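Local coordinates for KaiC-like domain-containing protein (Pyrococcus horikoshii, PDB 2EKD) that is of unknown function but probably belongs to the P-loop NTPase-like alpha/beta proteins, which would be consistent with nucleotide binding, at residues M3-G15 / L31-I43. Numbering follows the deposited sequence.
Sequences MNSEKFFKLFRVG and LLYYIVNNSKLPI
Helix 5-9 lies across the C-terminal end of helix 31-37, the axes 10.0 Å apart at 104°, with Ser5 nearest Asn38, the residue where segment 31-43 leaves helical geometry. In the alpha/beta fold of this protein, consistent with the P-loop NTPase clan, the contact sets the short N-terminal helix against the helix that follows strand 17-22, just before the chain turns into strand 44-48. Tyr34 reaches the start of helix 5-9. A chi1 of 171° places its CG opposite the backbone N and brings the ring to the N-terminal segment, where OH donates a hydrogen bond to Met3 O at 2.6 Å. The donor stands well above the carbonyl plane, so the bond is short but not aimed at a lone pair. Beside it, the Tyr34 edge points into the face of the Phe8 ring in a T-shaped stack, planes at 84°, Tyr34 CE2 lying 3.9 Å from Phe8 CG. An alanine in place of Tyr34 would probably leave Met3 O without this donor and the Phe8 face without its edge-on neighbour. Ile35 touches both phenylalanines, whose rings also meet each other: CD1 meets Phe8 CE2, while CG2 packs 3.9 Å from Phe9 CE1. This apolar cluster continues into the central sheet, where Phe8 rests on Leu179 and Ile35 on Ile115. Beyond the helix end, Ser39 OG donates to Leu41 O at 3.0 Å, ahead of strand 44-48. At the outer margin, Glu6 OE2 and Lys40 NZ, of opposite charge, stay 5.2 Å apart. The Phe9 ring presents its rim to backbone oxygens of the second segment: CZ lies 3.6 Å from Ile35 O, in the ring plane, and CE2 is equally close to Asn38 O.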
loop_
_atom_site.group_PDB
_atom_site.type_symbol
_atom_site.label_atom_id
_atom_site.label_comp_id
_atom_site.label_asym_id
_atom_site.label_seq_id
_atom_site.Cartn_x
_atom_site.Cartn_y
_atom_site.Cartn_z
HETATM N N MSE F 3 -4.538 -13.890 -40.424
HETATM C CA MSE F 3 -5.434 -15.072 -40.581
HETATM C C MSE F 3 -6.889 -14.654 -40.408
HETATM O O MSE F 3 -7.176 -13.657 -39.740
HETATM C CB MSE F 3 -5.088 -16.135 -39.532
HETATM C CG MSE F 3 -5.303 -15.675 -38.095
HETATM SE SE MSE F 3 -4.793 -16.877 -36.841
HETATM C CE MSE F 3 -3.120 -16.331 -36.520
ATOM N N ASN F 4 -7.808 -15.398 -41.017
ATOM C CA ASN F 4 -9.220 -15.078 -40.867
ATOM C C ASN F 4 -9.725 -15.839 -39.647
ATOM O O ASN F 4 -9.093 -16.802 -39.206
ATOM C CB ASN F 4 -10.019 -15.454 -42.123
ATOM C CG ASN F 4 -9.908 -16.918 -42.476
ATOM O OD1 ASN F 4 -10.218 -17.792 -41.666
ATOM N ND2 ASN F 4 -9.477 -17.196 -43.702
ATOM N N SER F 5 -10.852 -15.397 -39.098
ATOM C CA SER F 5 -11.425 -16.009 -37.901
ATOM C C SER F 5 -11.348 -17.526 -37.857
ATOM O O SER F 5 -10.977 -18.097 -36.832
ATOM C CB SER F 5 -12.884 -15.581 -37.727
ATOM O OG SER F 5 -13.689 -16.037 -38.800
ATOM N N GLU F 6 -11.705 -18.172 -38.963
ATOM C CA GLU F 6 -11.684 -19.628 -39.044
ATOM C C GLU F 6 -10.400 -20.221 -38.455
ATOM O O GLU F 6 -10.459 -21.121 -37.622
ATOM C CB GLU F 6 -11.849 -20.074 -40.499
ATOM C CG GLU F 6 -11.973 -21.579 -40.678
ATOM C CD GLU F 6 -12.214 -21.978 -42.126
ATOM O OE1 GLU F 6 -11.366 -21.650 -42.983
ATOM O OE2 GLU F 6 -13.253 -22.618 -42.407
ATOM N N LYS F 7 -9.248 -19.713 -38.882
ATOM C CA LYS F 7 -7.967 -20.208 -38.380
ATOM C C LYS F 7 -7.763 -19.835 -36.909
ATOM O O LYS F 7 -7.294 -20.648 -36.111
ATOM C CB LYS F 7 -6.809 -19.644 -39.213
ATOM C CG LYS F 7 -6.772 -20.110 -40.670
ATOM C CD LYS F 7 -7.980 -19.619 -41.455
ATOM C CE LYS F 7 -7.895 -19.986 -42.935
ATOM N NZ LYS F 7 -6.757 -19.311 -43.634
ATOM N N PHE F 8 -8.115 -18.602 -36.562
ATOM C CA PHE F 8 -7.985 -18.115 -35.194
ATOM C C PHE F 8 -8.739 -19.012 -34.205
ATOM O O PHE F 8 -8.183 -19.431 -33.186
ATOM C CB PHE F 8 -8.518 -16.678 -35.104
ATOM C CG PHE F 8 -8.515 -16.111 -33.710
ATOM C CD1 PHE F 8 -7.320 -15.761 -33.088
ATOM C CD2 PHE F 8 -9.710 -15.930 -33.019
ATOM C CE1 PHE F 8 -7.312 -15.237 -31.791
ATOM C CE2 PHE F 8 -9.716 -15.407 -31.723
ATOM C CZ PHE F 8 -8.514 -15.060 -31.107
ATOM N N PHE F 9 -10.001 -19.309 -34.506
ATOM C CA PHE F 9 -10.800 -20.147 -33.617
ATOM C C PHE F 9 -10.225 -21.553 -33.466
ATOM O O PHE F 9 -10.497 -22.234 -32.479
ATOM C CB PHE F 9 -12.250 -20.243 -34.111
ATOM C CG PHE F 9 -12.936 -18.912 -34.247
ATOM C CD1 PHE F 9 -12.811 -17.941 -33.256
ATOM C CD2 PHE F 9 -13.708 -18.626 -35.367
ATOM C CE1 PHE F 9 -13.440 -16.708 -33.380
ATOM C CE2 PHE F 9 -14.344 -17.391 -35.498
ATOM C CZ PHE F 9 -14.208 -16.431 -34.504
ATOM N N LYS F 10 -9.431 -21.977 -34.446
ATOM C CA LYS F 10 -8.805 -23.296 -34.429
ATOM C C LYS F 10 -7.731 -23.420 -33.335
ATOM O O LYS F 10 -7.239 -24.502 -33.029
ATOM C CB LYS F 10 -8.200 -23.558 -35.813
ATOM C CG LYS F 10 -9.271 -23.732 -36.894
ATOM C CD LYS F 10 -10.152 -24.961 -36.659
ATOM C CE LYS F 10 -10.966 -25.340 -37.903
ATOM N NZ LYS F 10 -11.886 -24.254 -38.234
ATOM N N LEU F 11 -7.330 -22.260 -32.766
ATOM C CA LEU F 11 -6.403 -22.298 -31.631
ATOM C C LEU F 11 -7.093 -22.840 -30.378
ATOM O O LEU F 11 -6.473 -23.240 -29.403
ATOM C CB LEU F 11 -5.919 -20.878 -31.341
ATOM C CG LEU F 11 -5.140 -20.255 -32.495
ATOM C CD1 LEU F 11 -4.728 -18.814 -32.187
ATOM C CD2 LEU F 11 -3.856 -21.014 -32.816
ATOM N N PHE F 12 -8.440 -22.779 -30.409
ATOM C CA PHE F 12 -9.218 -23.229 -29.264
ATOM C C PHE F 12 -10.127 -24.412 -29.624
ATOM O O PHE F 12 -10.445 -24.657 -30.780
ATOM C CB PHE F 12 -10.062 -22.050 -28.776
ATOM C CG PHE F 12 -9.236 -20.793 -28.749
ATOM C CD1 PHE F 12 -8.324 -20.594 -27.719
ATOM C CD2 PHE F 12 -9.393 -19.838 -29.738
ATOM C CE1 PHE F 12 -7.560 -19.435 -27.689
ATOM C CE2 PHE F 12 -8.622 -18.679 -29.703
ATOM C CZ PHE F 12 -7.701 -18.474 -28.682
ATOM N N ARG F 13 -10.550 -25.159 -28.613
ATOM C CA ARG F 13 -11.451 -26.280 -28.847
ATOM C C ARG F 13 -12.752 -26.069 -28.080
ATOM O O ARG F 13 -12.783 -25.356 -27.070
ATOM C CB ARG F 13 -10.791 -27.596 -28.433
ATOM C CG ARG F 13 -10.451 -27.713 -26.975
ATOM C CD ARG F 13 -9.637 -28.974 -26.745
ATOM N NE ARG F 13 -10.305 -30.155 -27.286
ATOM C CZ ARG F 13 -9.765 -31.370 -27.319
ATOM N NH1 ARG F 13 -8.544 -31.566 -26.840
ATOM N NH2 ARG F 13 -10.444 -32.387 -27.835
ATOM N N VAL F 14 -13.827 -26.676 -28.576
ATOM C CA VAL F 14 -15.127 -26.538 -27.946
ATOM C C VAL F 14 -15.079 -26.836 -26.463
ATOM O O VAL F 14 -14.377 -27.748 -26.020
ATOM C CB VAL F 14 -16.181 -27.458 -28.605
ATOM C CG1 VAL F 14 -16.411 -27.029 -30.032
ATOM C CG2 VAL F 14 -15.723 -28.904 -28.552
ATOM N N GLY F 15 -15.830 -26.049 -25.696
ATOM C CA GLY F 15 -15.877 -26.238 -24.260
ATOM C C GLY F 15 -14.892 -25.351 -23.523
ATOM O O GLY F 15 -14.958 -25.239 -22.297
ATOM N N LEU F 31 -10.734 -6.476 -31.814
ATOM C CA LEU F 31 -10.638 -7.932 -31.758
ATOM C C LEU F 31 -12.037 -8.527 -31.721
ATOM O O LEU F 31 -12.282 -9.606 -32.266
ATOM C CB LEU F 31 -9.863 -8.385 -30.518
ATOM C CG LEU F 31 -9.714 -9.909 -30.414
ATOM C CD1 LEU F 31 -8.936 -10.433 -31.631
ATOM C CD2 LEU F 31 -8.995 -10.277 -29.116
ATOM N N LEU F 32 -12.950 -7.819 -31.064
ATOM C CA LEU F 32 -14.328 -8.271 -30.978
ATOM C C LEU F 32 -14.939 -8.238 -32.372
ATOM O O LEU F 32 -15.602 -9.183 -32.789
ATOM C CB LEU F 32 -15.156 -7.362 -30.070
ATOM C CG LEU F 32 -16.642 -7.740 -30.168
ATOM C CD1 LEU F 32 -16.854 -9.096 -29.480
ATOM C CD2 LEU F 32 -17.510 -6.661 -29.544
ATOM N N TYR F 33 -14.729 -7.133 -33.082
ATOM C CA TYR F 33 -15.269 -6.991 -34.425
ATOM C C TYR F 33 -14.748 -8.132 -35.288
ATOM O O TYR F 33 -15.490 -8.730 -36.055
ATOM C CB TYR F 33 -14.840 -5.661 -35.050
ATOM C CG TYR F 33 -15.497 -5.406 -36.387
ATOM C CD1 TYR F 33 -16.824 -4.986 -36.459
ATOM C CD2 TYR F 33 -14.809 -5.630 -37.581
ATOM C CE1 TYR F 33 -17.455 -4.795 -37.679
ATOM C CE2 TYR F 33 -15.434 -5.445 -38.818
ATOM C CZ TYR F 33 -16.758 -5.027 -38.857
ATOM O OH TYR F 33 -17.392 -4.840 -40.065
ATOM N N TYR F 34 -13.458 -8.415 -35.151
ATOM C CA TYR F 34 -12.808 -9.478 -35.903
ATOM C C TYR F 34 -13.478 -10.826 -35.648
ATOM O O TYR F 34 -13.709 -11.606 -36.579
ATOM C CB TYR F 34 -11.327 -9.529 -35.522
ATOM C CG TYR F 34 -10.570 -10.723 -36.052
ATOM C CD1 TYR F 34 -9.924 -10.673 -37.295
ATOM C CD2 TYR F 34 -10.471 -11.896 -35.302
ATOM C CE1 TYR F 34 -9.191 -11.761 -37.773
ATOM C CE2 TYR F 34 -9.738 -12.992 -35.770
ATOM C CZ TYR F 34 -9.101 -12.917 -37.002
ATOM O OH TYR F 34 -8.357 -13.983 -37.450
ATOM N N ILE F 35 -13.805 -11.093 -34.391
ATOM C CA ILE F 35 -14.452 -12.347 -34.028
ATOM C C ILE F 35 -15.895 -12.451 -34.553
ATOM O O ILE F 35 -16.324 -13.523 -34.984
ATOM C CB ILE F 35 -14.443 -12.540 -32.488
ATOM C CG1 ILE F 35 -13.018 -12.856 -32.016
ATOM C CG2 ILE F 35 -15.406 -13.658 -32.083
ATOM C CD1 ILE F 35 -12.884 -13.042 -30.499
ATOM N N VAL F 36 -16.638 -11.346 -34.526
ATOM C CA VAL F 36 -18.032 -11.361 -34.982
ATOM C C VAL F 36 -18.149 -11.340 -36.521
ATOM O O VAL F 36 -18.816 -12.169 -37.131
ATOM C CB VAL F 36 -18.789 -10.148 -34.415
ATOM C CG1 VAL F 36 -20.188 -10.087 -35.021
ATOM C CG2 VAL F 36 -18.923 -10.279 -32.909
ATOM N N ASN F 37 -17.527 -10.293 -37.138
ATOM C CA ASN F 37 -17.564 -10.183 -38.600
ATOM C C ASN F 37 -17.136 -11.510 -39.239
ATOM O O ASN F 37 -17.854 -12.123 -40.032
ATOM C CB ASN F 37 -16.579 -9.075 -39.000
ATOM C CG ASN F 37 -16.819 -8.607 -40.426
ATOM O OD1 ASN F 37 -15.918 -8.084 -41.096
ATOM N ND2 ASN F 37 -18.081 -8.742 -40.879
ATOM N N ASN F 38 -15.884 -11.910 -38.893
ATOM C CA ASN F 38 -15.285 -13.177 -39.275
ATOM C C ASN F 38 -15.903 -14.328 -38.489
ATOM O O ASN F 38 -15.592 -14.560 -37.328
ATOM C CB ASN F 38 -13.784 -13.100 -38.992
ATOM C CG ASN F 38 -13.166 -12.030 -39.855
ATOM O OD1 ASN F 38 -12.529 -12.301 -40.869
ATOM N ND2 ASN F 38 -13.370 -10.771 -39.430
ATOM N N SER F 39 -16.795 -15.152 -39.036
ATOM C CA SER F 39 -17.302 -16.276 -38.256
ATOM C C SER F 39 -18.268 -17.152 -39.068
ATOM O O SER F 39 -19.351 -16.738 -39.464
ATOM C CB SER F 39 -18.017 -15.720 -37.023
ATOM O OG SER F 39 -18.170 -16.760 -36.056
ATOM N N LYS F 40 -17.820 -18.391 -39.344
ATOM C CA LYS F 40 -18.722 -19.349 -39.978
ATOM C C LYS F 40 -19.720 -19.922 -38.958
ATOM O O LYS F 40 -20.796 -20.413 -39.297
ATOM C CB LYS F 40 -17.879 -20.478 -40.573
ATOM C CG LYS F 40 -16.703 -19.956 -41.403
ATOM C CD LYS F 40 -17.151 -19.018 -42.523
ATOM C CE LYS F 40 -15.971 -18.470 -43.334
ATOM N NZ LYS F 40 -15.042 -17.766 -42.448
ATOM N N LEU F 41 -19.298 -19.883 -37.673
ATOM C CA LEU F 41 -20.147 -20.385 -36.592
ATOM C C LEU F 41 -21.078 -19.294 -36.067
ATOM O O LEU F 41 -20.808 -18.106 -36.175
ATOM C CB LEU F 41 -19.236 -20.840 -35.448
ATOM C CG LEU F 41 -18.321 -22.000 -35.826
ATOM C CD1 LEU F 41 -17.342 -22.347 -34.702
ATOM C CD2 LEU F 41 -19.093 -23.283 -36.131
ATOM N N PRO F 42 -22.206 -19.715 -35.478
ATOM C CA PRO F 42 -23.170 -18.763 -34.914
ATOM C C PRO F 42 -22.541 -17.988 -33.750
ATOM O O PRO F 42 -21.877 -18.576 -32.893
ATOM C CB PRO F 42 -24.314 -19.668 -34.444
ATOM C CG PRO F 42 -24.236 -20.834 -35.395
ATOM C CD PRO F 42 -22.750 -21.084 -35.469
ATOM N N ILE F 43 -22.758 -16.674 -33.727
ATOM C CA ILE F 43 -22.228 -15.810 -32.674
ATOM C C ILE F 43 -23.300 -15.441 -31.646
ATOM O O ILE F 43 -24.390 -15.014 -32.009
ATOM C CB ILE F 43 -21.692 -14.476 -33.246
ATOM C CG1 ILE F 43 -20.511 -14.723 -34.194
ATOM C CG2 ILE F 43 -21.294 -13.549 -32.098
ATOM C CD1 ILE F 43 -19.250 -15.197 -33.510
#